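Local coordinates for protein Alpha/beta hydrolase (Paenibacillus sp. VTT E-133280, PDB 6TJ2) that probably hydrolyses methyl salicylate as an extracellular alpha/beta-hydrolase, resembling tobacco salicylic acid binding protein 2 in structure and activity, at residues H51-A57 / E78-G83; L114-G120 / V138-F143; P131-I137 / K218-I224. All blocks are in the same frame, centred on the assembly; numbering follows the deposited sequence.

Contact 1. Residues H51-A57 / E78-G83; sequences HGSWATA and EYAGHG
Three hydrogen bonds join His51-Ala57 to Glu78-Gly83, and two of them end on the Glu78 carboxylate. NE2 of His51 gives its hydrogen to OE2 of Glu78 at 2.6 Å, almost straight and on the syn side, somewhat tilted from the carboxylate plane, with the acceptor in the imidazole plane. The backbone N of Ala57 reaches the other oxygen, OE1, at 2.9 Å, on its syn side but well out of the carboxylate plane. OE2 is gripped a second time, on its anti side, by the N of Tyr79. The third link runs from Tyr79 OH to His51 O (2.7 Å), the hydroxyl lying above the carbonyl plane.

The His51 and Tyr79 rings form an offset stack, centroids 4.2 Å apart, Tyr79 CE2 lying over the imidazole centre; the backbone of Ala55 and Thr56 covers the opposite face. With chi1 at 69°, His51 CG sits between its backbone N and carbonyl carbon, which folds the ring back so that ND1 can bond Gly52 O. His82 adds CD2 3.8 Å from His51 CE1, while its NE2 is held by Glu205. One water bridges Ala55 O and Gly83 N.

Were an alanine here instead of His51, Glu78 OE2 would probably lose its side-chain donor and the Tyr79 ring its stacking partner. Both imidazole nitrogens act as donors, consistent with a protonated His51 whose charge the carboxylate would offset.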
loop_
_atom_site.group_PDB
_atom_site.type_symbol
_atom_site.label_atom_id
_atom_site.label_comp_id
_atom_site.label_asym_id
_atom_site.label_seq_id
_atom_site.Cartn_x
_atom_site.Cartn_y
_atom_site.Cartn_z
ATOM N N HIS A 51 7.342 7.083 23.537
ATOM C CA HIS A 51 6.967 8.120 22.575
ATOM C C HIS A 51 8.183 8.530 21.736
ATOM O O HIS A 51 9.331 8.254 22.117
ATOM C CB HIS A 51 6.319 9.319 23.231
ATOM C CG HIS A 51 7.227 10.161 24.091
ATOM N ND1 HIS A 51 8.143 11.039 23.547
ATOM C CD2 HIS A 51 7.396 10.217 25.428
ATOM C CE1 HIS A 51 8.797 11.652 24.530
ATOM N NE2 HIS A 51 8.371 11.165 25.689
ATOM N N GLY A 52 7.898 9.278 20.696
ATOM C CA GLY A 52 8.920 9.831 19.828
ATOM C C GLY A 52 9.086 11.319 19.999
ATOM O O GLY A 52 8.804 11.882 21.079
ATOM N N SER A 53 9.642 11.962 18.999
ATOM C CA SER A 53 9.989 13.396 19.056
ATOM C C SER A 53 8.732 14.262 18.972
ATOM O O SER A 53 7.643 13.828 18.471
ATOM C CB SER A 53 10.964 13.757 17.977
ATOM O OG SER A 53 12.166 13.051 18.105
ATOM N N TRP A 54 8.828 15.485 19.462
ATOM C CA TRP A 54 7.717 16.456 19.408
ATOM C C TRP A 54 6.522 15.845 20.173
ATOM O O TRP A 54 5.387 15.992 19.719
ATOM C CB TRP A 54 7.365 16.857 17.988
ATOM C CG TRP A 54 8.525 17.373 17.221
ATOM C CD1 TRP A 54 9.197 18.545 17.435
ATOM C CD2 TRP A 54 9.286 16.687 16.224
ATOM N NE1 TRP A 54 10.275 18.649 16.598
ATOM C CE2 TRP A 54 10.356 17.511 15.833
ATOM C CE3 TRP A 54 9.089 15.453 15.578
ATOM C CZ2 TRP A 54 11.293 17.089 14.884
ATOM C CZ3 TRP A 54 10.001 15.067 14.631
ATOM C CH2 TRP A 54 11.065 15.868 14.296
ATOM N N ALA A 55 6.777 15.166 21.259
ATOM C CA ALA A 55 5.752 14.436 22.004
ATOM C C ALA A 55 6.251 14.259 23.428
ATOM O O ALA A 55 7.435 14.355 23.724
ATOM C CB ALA A 55 5.436 13.125 21.369
ATOM N N THR A 56 5.341 13.961 24.319
ATOM C CA THR A 56 5.605 13.588 25.713
ATOM C C THR A 56 4.930 12.240 25.988
ATOM O O THR A 56 4.251 11.652 25.115
ATOM C CB THR A 56 5.049 14.636 26.682
ATOM O OG1 THR A 56 3.621 14.623 26.652
ATOM C CG2 THR A 56 5.528 16.034 26.357
ATOM N N ALA A 57 5.080 11.742 27.201
ATOM C CA ALA A 57 4.384 10.496 27.616
ATOM C C ALA A 57 2.870 10.643 27.443
ATOM O O ALA A 57 2.188 9.608 27.275
ATOM C CB ALA A 57 4.742 10.220 29.070
ATOM N N GLU A 78 8.210 8.834 30.894
ATOM C CA GLU A 78 8.851 9.998 30.274
ATOM C C GLU A 78 10.377 9.761 30.272
ATOM O O GLU A 78 10.883 8.868 31.004
ATOM C CB GLU A 78 8.538 11.264 31.068
ATOM C CG GLU A 78 8.911 12.542 30.358
ATOM C CD GLU A 78 8.359 12.495 28.953
ATOM O OE1 GLU A 78 7.175 12.892 28.804
ATOM O OE2 GLU A 78 9.115 12.139 28.026
ATOM N N TYR A 79 11.082 10.460 29.395
ATOM C CA TYR A 79 12.537 10.256 29.270
ATOM C C TYR A 79 13.267 11.596 29.226
ATOM O O TYR A 79 12.650 12.599 29.078
ATOM C CB TYR A 79 12.845 9.263 28.148
ATOM C CG TYR A 79 12.352 9.568 26.753
ATOM C CD1 TYR A 79 12.892 10.578 25.975
ATOM C CD2 TYR A 79 11.406 8.750 26.171
ATOM C CE1 TYR A 79 12.491 10.764 24.659
ATOM C CE2 TYR A 79 10.991 8.927 24.862
ATOM C CZ TYR A 79 11.536 9.933 24.101
ATOM O OH TYR A 79 11.170 10.095 22.809
ATOM N N ALA A 80 14.583 11.500 29.295
ATOM C CA ALA A 80 15.444 12.673 29.525
ATOM C C ALA A 80 15.198 13.740 28.459
ATOM O O ALA A 80 15.011 13.439 27.268
ATOM C CB ALA A 80 16.881 12.281 29.574
ATOM N N GLY A 81 15.151 14.994 28.908
ATOM C CA GLY A 81 15.007 16.155 28.034
ATOM C C GLY A 81 13.632 16.298 27.415
ATOM O O GLY A 81 13.433 17.153 26.541
ATOM N N HIS A 82 12.678 15.493 27.874
ATOM C CA HIS A 82 11.296 15.512 27.378
ATOM C C HIS A 82 10.346 15.626 28.562
ATOM O O HIS A 82 10.737 15.435 29.724
ATOM C CB HIS A 82 10.999 14.276 26.526
ATOM C CG HIS A 82 11.811 14.232 25.281
ATOM N ND1 HIS A 82 13.185 14.042 25.274
ATOM C CD2 HIS A 82 11.425 14.321 24.006
ATOM C CE1 HIS A 82 13.595 14.054 23.987
ATOM N NE2 HIS A 82 12.541 14.219 23.195
ATOM N N GLY A 83 9.130 16.024 28.277
ATOM C CA GLY A 83 8.171 16.346 29.347
ATOM C C GLY A 83 8.677 17.498 30.160
ATOM O O GLY A 83 9.117 18.521 29.597
HETATM O O HOH W 1 8.837 16.359 25.202
#

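Contact 2. Residues L114-G120 / V138-F143; sequences LGHSFGG and VFFDAF
The edge of the His116 ring points at one face of Phe140, CD2 standing 3.6 Å from CE1 of Phe140 with the planes 60° apart. Near the plane of the Phe140 ring, at its rim, lies CD2 of Leu114, while Asp141 O is over one face of the imidazole. A water in the imidazole plane joins His116 NE2 to Asp141 OD2; the other carboxylate oxygen, OD1, accepts from the backbone N of Leu231. His116 shares its side of the sheet with Leu114, Val138 and Phe140. There CD1 of Leu114 meets CG1 of Val138 at 3.7 Å, and helix 272-283 covers Leu114, Val138 and Phe140. Phe143 turns its ring edge to the N of Phe118, and Phe139 brings CE1 to 3.5 Å from Gly120 O.

In the backbone, two parallel-strand bonds are nearly linear at the acceptor: Gly115 N to Val138 O and Phe140 N to Gly115 O (2.9 Å). Beyond them the chain turns at Phe140 and Asp141, and the next two bonds are aimed differently, their donors above the carbonyl planes: Ser117 N to Asp141 O, which is bent, and Phe143 N to Ser117 O (3.1 Å). Ser117 O is gripped twice, by Phe143 N and Gly120 N from opposite faces of its plane.

Glycine suits position 120 because a CB would run into Phe143 O and the Ala142 methyl. Ser117 adopts phi 50° and psi -128°, the strained conformation expected of a nucleophile elbow. The Gly-His-Ser-Phe-Gly sequence, spanning the junction of strand 111-117 and helix 119-129 in a beta-alpha-beta unit, matches the alpha/beta-hydrolase signature, with Ser117 the probable nucleophile of a triad with His264 and Asp234.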
loop_
_atom_site.group_PDB
_atom_site.type_symbol
_atom_site.label_atom_id
_atom_site.label_comp_id
_atom_site.label_asym_id
_atom_site.label_seq_id
_atom_site.Cartn_x
_atom_site.Cartn_y
_atom_site.Cartn_z
ATOM N N LEU A 114 7.484 -1.126 23.055
ATOM C CA LEU A 114 6.870 -0.547 21.827
ATOM C C LEU A 114 7.315 0.882 21.688
ATOM O O LEU A 114 7.139 1.651 22.656
ATOM C CB LEU A 114 5.360 -0.718 21.921
ATOM C CG LEU A 114 4.541 -0.311 20.686
ATOM C CD1 LEU A 114 3.231 -1.103 20.676
ATOM C CD2 LEU A 114 4.303 1.178 20.620
ATOM N N GLY A 115 7.826 1.262 20.534
ATOM C CA GLY A 115 8.265 2.645 20.267
ATOM C C GLY A 115 7.567 3.204 19.069
ATOM O O GLY A 115 7.280 2.463 18.123
ATOM N N HIS A 116 7.245 4.490 19.108
ATOM C CA HIS A 116 6.682 5.286 17.999
ATOM C C HIS A 116 7.723 6.262 17.518
ATOM O O HIS A 116 8.427 6.838 18.358
ATOM C CB HIS A 116 5.407 5.947 18.452
ATOM C CG HIS A 116 4.720 6.788 17.448
ATOM N ND1 HIS A 116 4.948 8.102 17.336
ATOM C CD2 HIS A 116 3.777 6.477 16.519
ATOM C CE1 HIS A 116 4.141 8.622 16.423
ATOM N NE2 HIS A 116 3.413 7.650 15.937
ATOM N N SER A 117 7.840 6.449 16.206
ATOM C CA SER A 117 8.744 7.432 15.574
ATOM C C SER A 117 10.175 7.334 16.123
ATOM O O SER A 117 10.796 6.259 16.049
ATOM C CB SER A 117 8.102 8.797 15.544
ATOM O OG SER A 117 7.744 9.287 16.817
ATOM N N PHE A 118 10.782 8.427 16.584
ATOM C CA PHE A 118 12.142 8.469 17.151
ATOM C C PHE A 118 12.239 7.416 18.238
ATOM O O PHE A 118 13.318 6.875 18.528
ATOM C CB PHE A 118 12.386 9.859 17.727
ATOM C CG PHE A 118 13.556 9.984 18.674
ATOM C CD1 PHE A 118 14.864 10.011 18.217
ATOM C CD2 PHE A 118 13.380 9.971 20.051
ATOM C CE1 PHE A 118 15.943 10.061 19.092
ATOM C CE2 PHE A 118 14.462 10.013 20.936
ATOM C CZ PHE A 118 15.740 10.058 20.447
ATOM N N GLY A 119 11.142 7.102 18.920
ATOM C CA GLY A 119 11.099 6.041 19.898
ATOM C C GLY A 119 11.558 4.682 19.393
ATOM O O GLY A 119 12.008 3.871 20.203
ATOM N N GLY A 120 11.507 4.445 18.068
ATOM C CA GLY A 120 12.128 3.214 17.556
ATOM C C GLY A 120 13.608 3.135 17.835
ATOM O O GLY A 120 14.133 2.046 18.135
ATOM N N VAL A 138 8.197 -3.934 19.453
ATOM C CA VAL A 138 7.206 -3.490 18.456
ATOM C C VAL A 138 7.599 -2.106 17.989
ATOM O O VAL A 138 7.656 -1.174 18.813
ATOM C CB VAL A 138 5.768 -3.528 19.002
ATOM C CG1 VAL A 138 4.793 -3.011 17.960
ATOM C CG2 VAL A 138 5.412 -4.937 19.447
ATOM N N PHE A 139 7.834 -1.972 16.719
ATOM C CA PHE A 139 8.070 -0.679 16.065
ATOM C C PHE A 139 6.762 -0.189 15.495
ATOM O O PHE A 139 6.221 -0.831 14.582
ATOM C CB PHE A 139 9.100 -0.822 14.954
ATOM C CG PHE A 139 10.482 -1.125 15.460
ATOM C CD1 PHE A 139 11.447 -0.127 15.497
ATOM C CD2 PHE A 139 10.845 -2.371 15.900
ATOM C CE1 PHE A 139 12.711 -0.389 15.992
ATOM C CE2 PHE A 139 12.099 -2.648 16.399
ATOM C CZ PHE A 139 13.019 -1.630 16.483
ATOM N N PHE A 140 6.198 0.880 15.976
ATOM C CA PHE A 140 4.914 1.476 15.569
ATOM C C PHE A 140 5.186 2.758 14.809
ATOM O O PHE A 140 5.536 3.750 15.434
ATOM C CB PHE A 140 3.987 1.640 16.768
ATOM C CG PHE A 140 2.790 2.527 16.560
ATOM C CD1 PHE A 140 2.264 3.280 17.605
ATOM C CD2 PHE A 140 2.164 2.603 15.324
ATOM C CE1 PHE A 140 1.209 4.147 17.372
ATOM C CE2 PHE A 140 1.136 3.493 15.095
ATOM C CZ PHE A 140 0.648 4.265 16.135
ATOM N N ASP A 141 5.176 2.712 13.467
ATOM C CA ASP A 141 5.446 3.910 12.649
ATOM C C ASP A 141 6.720 4.546 13.213
ATOM O O ASP A 141 6.752 5.754 13.516
ATOM C CB ASP A 141 4.267 4.864 12.596
ATOM C CG ASP A 141 3.108 4.317 11.806
ATOM O OD1 ASP A 141 3.238 3.290 11.215
ATOM O OD2 ASP A 141 2.075 5.020 11.715
ATOM N N ALA A 142 7.737 3.704 13.319
ATOM C CA ALA A 142 8.973 4.026 14.022
ATOM C C ALA A 142 10.182 3.864 13.110
ATOM O O ALA A 142 10.196 3.073 12.152
ATOM C CB ALA A 142 9.136 3.211 15.288
ATOM N N PHE A 143 11.209 4.616 13.424
ATOM C CA PHE A 143 12.508 4.482 12.749
ATOM C C PHE A 143 13.236 3.279 13.309
ATOM O O PHE A 143 13.144 2.961 14.520
ATOM C CB PHE A 143 13.330 5.757 12.952
ATOM C CG PHE A 143 12.643 6.965 12.399
ATOM C CD1 PHE A 143 12.575 7.126 11.021
ATOM C CD2 PHE A 143 11.990 7.884 13.212
ATOM C CE1 PHE A 143 11.882 8.214 10.487
ATOM C CE2 PHE A 143 11.270 8.929 12.666
ATOM C CZ PHE A 143 11.264 9.123 11.320
HETATM O O HOH W 2 1.296 6.494 14.024
#

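Contact 3. Residues P131-I137 / K218-I224; sequences PDRIKRI and KFYSLQI
Ile224 is the main bump of this contact, its two branches entering a hollow lined by Pro131, Ile134 and Ile137. CG2 sits in the deeper part, 3.9 Å from CG1 of Ile137 and 4.0 Å from CG2 of Ile134, and both of these isoleucines cross Ile224 at about a right angle. The other branch ends in CD1, which rests 3.5 Å from Pro131 O. With chi1 -61°, CG1 lies anti to the carbonyl carbon and beside the backbone N, taking CD1 to the proline, while CG2, anti to N, stays with the isoleucines.

In the alpha/beta-hydrolase fold this joins the start of one of the two central strands, 134-139, to the chain that leaves helix 217-221 and leads into the neighbouring parallel strand 226-231. Pro131 CB also receives CD2 of Leu222 at 4.0 Å, so this one ring carbon touches both Leu222 and Ile224. Further along, CD1 of Ile137 abuts the edge of the Phe219 ring at CE1 (4.0 Å), the two side chains sliding past each other in opposite directions. Phe219 and Leu222 also touch Ser127 of helix 119-129, while Arg136, whose guanidinium bonds Ser227 OG, also forms a salt bridge with Asp184 of the second subunit.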
loop_
_atom_site.group_PDB
_atom_site.type_symbol
_atom_site.label_atom_id
_atom_site.label_comp_id
_atom_site.label_asym_id
_atom_site.label_seq_id
_atom_site.Cartn_x
_atom_site.Cartn_y
_atom_site.Cartn_z
ATOM N N PRO A 131 18.146 -7.013 27.455
ATOM C CA PRO A 131 17.524 -7.945 26.529
ATOM C C PRO A 131 16.719 -9.076 27.170
ATOM O O PRO A 131 15.728 -9.544 26.646
ATOM C CB PRO A 131 18.716 -8.558 25.789
ATOM C CG PRO A 131 19.915 -8.300 26.676
ATOM C CD PRO A 131 19.610 -6.937 27.279
ATOM N N ASP A 132 17.164 -9.492 28.340
ATOM C CA ASP A 132 16.546 -10.642 29.026
ATOM C C ASP A 132 15.216 -10.203 29.615
ATOM O O ASP A 132 14.479 -11.091 30.074
ATOM C CB ASP A 132 17.481 -11.256 30.081
ATOM C CG ASP A 132 18.701 -11.976 29.480
ATOM O OD1 ASP A 132 18.687 -12.285 28.240
ATOM O OD2 ASP A 132 19.692 -12.211 30.239
ATOM N N ARG A 133 14.869 -8.906 29.630
ATOM C CA ARG A 133 13.591 -8.408 30.214
ATOM C C ARG A 133 12.469 -8.331 29.157
ATOM O O ARG A 133 11.335 -8.094 29.536
ATOM C CB ARG A 133 13.767 -7.044 30.870
ATOM C CG ARG A 133 14.638 -7.069 32.106
ATOM C CD ARG A 133 14.684 -5.690 32.701
ATOM N NE ARG A 133 15.572 -5.705 33.863
ATOM C CZ ARG A 133 15.180 -5.855 35.106
ATOM N NH1 ARG A 133 13.910 -5.976 35.423
ATOM N NH2 ARG A 133 16.114 -5.912 36.047
ATOM N N ILE A 134 12.790 -8.490 27.882
ATOM C CA ILE A 134 11.868 -8.107 26.791
ATOM C C ILE A 134 11.282 -9.351 26.123
ATOM O O ILE A 134 12.064 -10.220 25.668
ATOM C CB ILE A 134 12.614 -7.200 25.805
ATOM C CG1 ILE A 134 13.100 -5.911 26.475
ATOM C CG2 ILE A 134 11.715 -6.905 24.611
ATOM C CD1 ILE A 134 14.115 -5.180 25.643
ATOM N N LYS A 135 9.967 -9.412 26.068
ATOM C CA LYS A 135 9.235 -10.489 25.372
ATOM C C LYS A 135 9.254 -10.285 23.845
ATOM O O LYS A 135 9.388 -11.255 23.092
ATOM C CB LYS A 135 7.811 -10.566 25.929
ATOM C CG LYS A 135 6.879 -11.593 25.287
ATOM C CD LYS A 135 5.416 -11.310 25.587
ATOM C CE LYS A 135 4.732 -12.226 26.556
ATOM N NZ LYS A 135 4.991 -13.652 26.226
ATOM N N ARG A 136 9.028 -9.051 23.395
ATOM C CA ARG A 136 8.852 -8.712 21.965
ATOM C C ARG A 136 9.072 -7.211 21.836
ATOM O O ARG A 136 8.725 -6.458 22.769
ATOM C CB ARG A 136 7.463 -9.153 21.484
ATOM C CG ARG A 136 7.146 -8.837 20.027
ATOM C CD ARG A 136 5.877 -9.507 19.519
ATOM N NE ARG A 136 6.039 -10.910 19.278
ATOM C CZ ARG A 136 6.398 -11.457 18.083
ATOM N NH1 ARG A 136 6.633 -10.795 16.928
ATOM N NH2 ARG A 136 6.527 -12.775 18.053
ATOM N N ILE A 137 9.638 -6.808 20.721
ATOM C CA ILE A 137 9.903 -5.382 20.414
ATOM C C ILE A 137 8.990 -4.976 19.272
ATOM O O ILE A 137 8.976 -5.665 18.217
ATOM C CB ILE A 137 11.368 -5.165 20.090
ATOM C CG1 ILE A 137 12.301 -5.666 21.187
ATOM C CG2 ILE A 137 11.586 -3.709 19.776
ATOM C CD1 ILE A 137 13.763 -5.731 20.722
ATOM N N LYS A 218 24.694 -4.703 18.817
ATOM C CA LYS A 218 24.068 -5.616 19.781
ATOM C C LYS A 218 22.603 -5.821 19.368
ATOM O O LYS A 218 22.136 -6.950 19.358
ATOM C CB LYS A 218 24.273 -5.169 21.226
ATOM C CG LYS A 218 23.549 -6.060 22.210
ATOM C CD LYS A 218 24.098 -6.019 23.627
ATOM C CE LYS A 218 23.548 -7.120 24.512
ATOM N NZ LYS A 218 23.904 -8.454 23.984
ATOM N N PHE A 219 21.872 -4.733 19.091
ATOM C CA PHE A 219 20.453 -4.849 18.706
ATOM C C PHE A 219 20.266 -5.830 17.552
ATOM O O PHE A 219 19.368 -6.685 17.600
ATOM C CB PHE A 219 19.878 -3.494 18.325
ATOM C CG PHE A 219 18.489 -3.601 17.755
ATOM C CD1 PHE A 219 17.414 -3.821 18.592
ATOM C CD2 PHE A 219 18.257 -3.608 16.395
ATOM C CE1 PHE A 219 16.160 -4.031 18.067
ATOM C CE2 PHE A 219 16.984 -3.807 15.873
ATOM C CZ PHE A 219 15.932 -3.996 16.713
ATOM N N TYR A 220 21.108 -5.695 16.534
ATOM C CA TYR A 220 20.982 -6.536 15.314
ATOM C C TYR A 220 21.501 -7.957 15.555
ATOM O O TYR A 220 21.181 -8.778 14.693
ATOM C CB TYR A 220 21.638 -5.866 14.103
ATOM C CG TYR A 220 20.765 -4.738 13.600
ATOM C CD1 TYR A 220 19.552 -5.024 12.992
ATOM C CD2 TYR A 220 21.058 -3.433 13.829
ATOM C CE1 TYR A 220 18.717 -4.007 12.544
ATOM C CE2 TYR A 220 20.225 -2.398 13.436
ATOM C CZ TYR A 220 19.033 -2.682 12.788
ATOM O OH TYR A 220 18.152 -1.713 12.387
ATOM N N SER A 221 22.074 -8.292 16.705
ATOM C CA SER A 221 22.415 -9.694 17.056
ATOM C C SER A 221 21.348 -10.320 17.951
ATOM O O SER A 221 21.367 -11.541 18.082
ATOM C CB SER A 221 23.750 -9.713 17.739
ATOM O OG SER A 221 23.623 -9.258 19.084
ATOM N N LEU A 222 20.421 -9.547 18.504
ATOM C CA LEU A 222 19.409 -10.040 19.474
ATOM C C LEU A 222 18.446 -11.000 18.791
ATOM O O LEU A 222 18.105 -10.758 17.633
ATOM C CB LEU A 222 18.605 -8.864 20.041
ATOM C CG LEU A 222 19.371 -7.892 20.936
ATOM C CD1 LEU A 222 18.434 -6.828 21.514
ATOM C CD2 LEU A 222 20.128 -8.621 22.030
ATOM N N GLN A 223 18.023 -12.040 19.521
ATOM C CA GLN A 223 17.086 -13.069 18.991
ATOM C C GLN A 223 15.631 -12.748 19.381
ATOM O O GLN A 223 14.706 -13.554 19.129
ATOM C CB GLN A 223 17.605 -14.433 19.467
ATOM C CG GLN A 223 18.922 -14.795 18.806
ATOM C CD GLN A 223 18.727 -14.830 17.309
ATOM O OE1 GLN A 223 19.179 -13.957 16.572
ATOM N NE2 GLN A 223 17.985 -15.822 16.852
ATOM N N ILE A 224 15.374 -11.559 19.871
ATOM C CA ILE A 224 14.051 -11.207 20.425
ATOM C C ILE A 224 13.089 -10.989 19.250
ATOM O O ILE A 224 13.489 -10.369 18.276
ATOM C CB ILE A 224 14.191 -9.952 21.302
ATOM C CG1 ILE A 224 15.146 -10.183 22.466
ATOM C CG2 ILE A 224 12.823 -9.496 21.789
ATOM C CD1 ILE A 224 15.490 -8.903 23.203
#

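Overall arrangement
Contact 1 closes before contact 2 opens, whereas the segments of contacts 2 and 3 alternate along the chain. Contacts 2 and 3 share strand 134-139 of the parallel sheet, the former near its C-terminal end and the latter at its start; their centres are 15 Å apart, and Phe139 meets Phe219 where they touch. Contact 1 joins the loops that follow strands 46-50 and 73-75, its centre 13 Å from that of contact 2, and Gly52 and Ser53 lie against Ser117 and Phe118. Contacts 1 and 3, 23 Å apart between centres, do not touch. Thus contact 2 carries the probable nucleophile at the C-terminal end of strand 111-117, bordered by contact 1, with contact 3 farther off.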